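Large component of pyocin AP41 (Pseudomonas aeruginosa, PDB 4UHP) is a nuclease-type bacteriocin whose C-terminal DNase domain, the piece in this structure, probably kills related bacteria by cutting their DNA. Local coordinates at residues E95-V100 against V115-K120. Residues are numbered along the deposited sequence; the frame is centred on the assembly and turned at random.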
ATOM      1  N   GLU C  95       7.368  -1.887  -0.214  1.00 31.74           N
ATOM      2  CA  GLU C  95       8.487  -0.970  -0.388  1.00 35.36           C
ATOM      3  C   GLU C  95       9.366  -1.344  -1.571  1.00 35.63           C
ATOM      4  O   GLU C  95       9.674  -2.517  -1.780  1.00 34.12           O
ATOM      5  CB  GLU C  95       9.333  -0.918   0.887  1.00 45.56           C
ATOM      6  CG  GLU C  95       9.354   0.441   1.570  1.00 53.87           C
ATOM      7  CD  GLU C  95      10.369   0.509   2.697  1.00 62.36           C
ATOM      8  OE1 GLU C  95      10.159  -0.167   3.726  1.00 67.56           O
ATOM      9  OE2 GLU C  95      11.381   1.228   2.549  1.00 61.70           O
ATOM     10  N   ILE C  96       9.760  -0.336  -2.342  1.00 36.27           N
ATOM     11  CA  ILE C  96      10.768  -0.515  -3.377  1.00 36.53           C
ATOM     12  C   ILE C  96      12.145  -0.399  -2.744  1.00 40.71           C
ATOM     13  O   ILE C  96      12.434   0.572  -2.042  1.00 42.12           O
ATOM     14  CB  ILE C  96      10.640   0.523  -4.500  1.00 39.56           C
ATOM     15  CG1 ILE C  96       9.210   0.561  -5.036  1.00 35.04           C
ATOM     16  CG2 ILE C  96      11.624   0.218  -5.619  1.00 41.42           C
ATOM     17  CD1 ILE C  96       8.981   1.652  -6.056  1.00 36.20           C
ATOM     18  N   HIS C  97      12.989  -1.396  -2.978  1.00 41.12           N
ATOM     19  CA  HIS C  97      14.333  -1.384  -2.421  1.00 42.82           C
ATOM     20  C   HIS C  97      15.380  -1.789  -3.444  1.00 47.03           C
ATOM     21  O   HIS C  97      15.145  -2.654  -4.290  1.00 43.97           O
ATOM     22  CB  HIS C  97      14.416  -2.304  -1.204  1.00 46.21           C
ATOM     23  CG  HIS C  97      13.958  -1.659   0.065  1.00 56.45           C
ATOM     24  ND1 HIS C  97      14.731  -0.753   0.759  1.00 60.77           N
ATOM     25  CD2 HIS C  97      12.804  -1.780   0.762  1.00 56.05           C
ATOM     26  CE1 HIS C  97      14.074  -0.346   1.829  1.00 58.24           C
ATOM     27  NE2 HIS C  97      12.902  -0.956   1.856  1.00 56.17           N
ATOM     28  N   HIS C  98      16.537  -1.142  -3.361  1.00 45.78           N
ATOM     29  CA  HIS C  98      17.678  -1.505  -4.185  1.00 48.11           C
ATOM     30  C   HIS C  98      18.391  -2.695  -3.560  1.00 51.15           C
ATOM     31  O   HIS C  98      18.678  -2.692  -2.362  1.00 50.24           O
ATOM     32  CB  HIS C  98      18.635  -0.322  -4.339  1.00 49.68           C
ATOM     33  CG  HIS C  98      17.995   0.906  -4.910  1.00 52.01           C
ATOM     34  ND1 HIS C  98      17.276   1.797  -4.142  1.00 51.61           N
ATOM     35  CD2 HIS C  98      17.956   1.384  -6.176  1.00 49.51           C
ATOM     36  CE1 HIS C  98      16.827   2.774  -4.909  1.00 51.42           C
ATOM     37  NE2 HIS C  98      17.225   2.546  -6.149  1.00 48.51           N
ATOM     38  N   VAL C  99      18.659  -3.718  -4.366  1.00 54.32           N
ATOM     39  CA  VAL C  99      19.355  -4.905  -3.885  1.00 61.89           C
ATOM     40  C   VAL C  99      20.757  -4.537  -3.412  1.00 63.76           C
ATOM     41  O   VAL C  99      21.153  -4.870  -2.295  1.00 67.19           O
ATOM     42  CB  VAL C  99      19.442  -5.992  -4.967  1.00 68.51           C
ATOM     43  CG1 VAL C  99      20.074  -7.250  -4.400  1.00 71.15           C
ATOM     44  CG2 VAL C  99      18.058  -6.294  -5.526  1.00 69.59           C
ATOM     45  N   VAL C 100      21.499  -3.842  -4.268  1.00 62.18           N
ATOM     46  CA  VAL C 100      22.807  -3.318  -3.895  1.00 60.70           C
ATOM     47  C   VAL C 100      22.762  -1.791  -3.837  1.00 59.86           C
ATOM     48  O   VAL C 100      22.315  -1.140  -4.781  1.00 60.77           O
ATOM     49  CB  VAL C 100      23.913  -3.779  -4.874  1.00 65.05           C
ATOM     50  CG1 VAL C 100      24.274  -5.235  -4.622  1.00 70.16           C
ATOM     51  CG2 VAL C 100      23.484  -3.576  -6.318  1.00 62.30           C
ATOM     52  N   VAL C 115      13.692  -4.581  -6.071  1.00 42.95           N
ATOM     53  CA  VAL C 115      12.779  -5.631  -5.634  1.00 43.62           C
ATOM     54  C   VAL C 115      11.694  -5.033  -4.745  1.00 43.30           C
ATOM     55  O   VAL C 115      11.885  -3.969  -4.155  1.00 44.90           O
ATOM     56  CB  VAL C 115      13.507  -6.750  -4.859  1.00 46.85           C
ATOM     57  CG1 VAL C 115      14.402  -7.557  -5.788  1.00 45.21           C
ATOM     58  CG2 VAL C 115      14.304  -6.166  -3.697  1.00 43.77           C
ATOM     59  N   ILE C 116      10.554  -5.709  -4.660  1.00 37.59           N
ATOM     60  CA  ILE C 116       9.494  -5.292  -3.750  1.00 35.32           C
ATOM     61  C   ILE C 116       9.501  -6.182  -2.514  1.00 41.42           C
ATOM     62  O   ILE C 116       9.532  -7.407  -2.627  1.00 39.86           O
ATOM     63  CB  ILE C 116       8.104  -5.350  -4.411  1.00 34.68           C
ATOM     64  CG1 ILE C 116       8.098  -4.567  -5.728  1.00 36.51           C
ATOM     65  CG2 ILE C 116       7.036  -4.828  -3.456  1.00 31.32           C
ATOM     66  CD1 ILE C 116       8.467  -3.107  -5.579  1.00 38.27           C
ATOM     67  N   VAL C 117       9.483  -5.564  -1.335  1.00 34.30           N
ATOM     68  CA  VAL C 117       9.481  -6.309  -0.081  1.00 34.47           C
ATOM     69  C   VAL C 117       8.448  -5.756   0.895  1.00 33.49           C
ATOM     70  O   VAL C 117       8.079  -4.582   0.831  1.00 31.78           O
ATOM     71  CB  VAL C 117      10.864  -6.286   0.604  1.00 36.93           C
ATOM     72  CG1 VAL C 117      11.913  -6.953  -0.271  1.00 39.62           C
ATOM     73  CG2 VAL C 117      11.269  -4.860   0.932  1.00 37.01           C
ATOM     74  N   THR C 118       7.976  -6.614   1.792  1.00 31.69           N
ATOM     75  CA  THR C 118       7.112  -6.176   2.879  1.00 31.44           C
ATOM     76  C   THR C 118       7.985  -5.588   3.980  1.00 32.64           C
ATOM     77  O   THR C 118       9.169  -5.915   4.061  1.00 36.63           O
ATOM     78  CB  THR C 118       6.258  -7.334   3.438  1.00 32.53           C
ATOM     79  OG1 THR C 118       7.114  -8.361   3.955  1.00 36.65           O
ATOM     80  CG2 THR C 118       5.359  -7.912   2.352  1.00 27.54           C
ATOM     81  N   PRO C 119       7.415  -4.704   4.818  1.00 24.41           N
ATOM     82  CA  PRO C 119       8.187  -4.130   5.927  1.00 24.77           C
ATOM     83  C   PRO C 119       8.801  -5.201   6.825  1.00 28.87           C
ATOM     84  O   PRO C 119       9.931  -5.040   7.288  1.00 26.94           O
ATOM     85  CB  PRO C 119       7.146  -3.306   6.685  1.00 26.70           C
ATOM     86  CG  PRO C 119       6.170  -2.903   5.632  1.00 28.29           C
ATOM     87  CD  PRO C 119       6.083  -4.082   4.700  1.00 25.99           C
ATOM     88  N   LYS C 120       8.066  -6.285   7.047  1.00 20.93           N
ATOM     89  CA  LYS C 120       8.563  -7.387   7.859  1.00 25.73           C
ATOM     90  C   LYS C 120       9.757  -8.069   7.199  1.00 29.34           C
ATOM     91  O   LYS C 120      10.803  -8.248   7.826  1.00 30.90           O
ATOM     92  CB  LYS C 120       7.454  -8.405   8.118  1.00 27.10           C
ATOM     93  CG  LYS C 120       7.909  -9.656   8.842  1.00 28.27           C
ATOM     94  CD  LYS C 120       6.827 -10.720   8.806  1.00 36.39           C
ATOM     95  CE  LYS C 120       7.323 -12.035   9.376  1.00 43.23           C
ATOM     96  NZ  LYS C 120       6.332 -13.126   9.180  1.00 50.80           N
TER
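With CG anti to its carbonyl carbon (chi1 -84°), His97 sets its ring across Val117, whose CG2 sits between its own backbone N and carbonyl carbon; His97 CD2 and Val117 CG2 come within 3.4 Å, the methyl oblique to the ring. The two residues lie on the paired strands of the HNH (ββα-metal) motif expected of this colicin-type DNase, with helix 119-127 following. Four backbone hydrogen bonds join the antiparallel strands: Glu95 N to Val117 O (3.0 Å), Val117 N to Glu95 O, and both bonds of the His97-Val115 pair. Between them Ile96 pairs with Ile116 across a non-hydrogen-bonded site; their side chains run side by side, Ile96 CG1 3.8 Å from Ile116 CD1, and both reach Phe52 of helix 45-56. On the other face, helix 119-127 supplies His122, whose ring stacks on that of His97, and Val117 also touches Ile125. Where the first strand ends, Val99 CG2 meets Val115 CG1 at 3.9 Å, the side chains crossing at about a right angle. Thr118 caps the helix through OG1 to Arg121 N. Glu95 OE1 lies at the edge of the His97 ring, in its plane, while Glu95 OE2, 2.8 Å from His97 NE2, stands well off that plane.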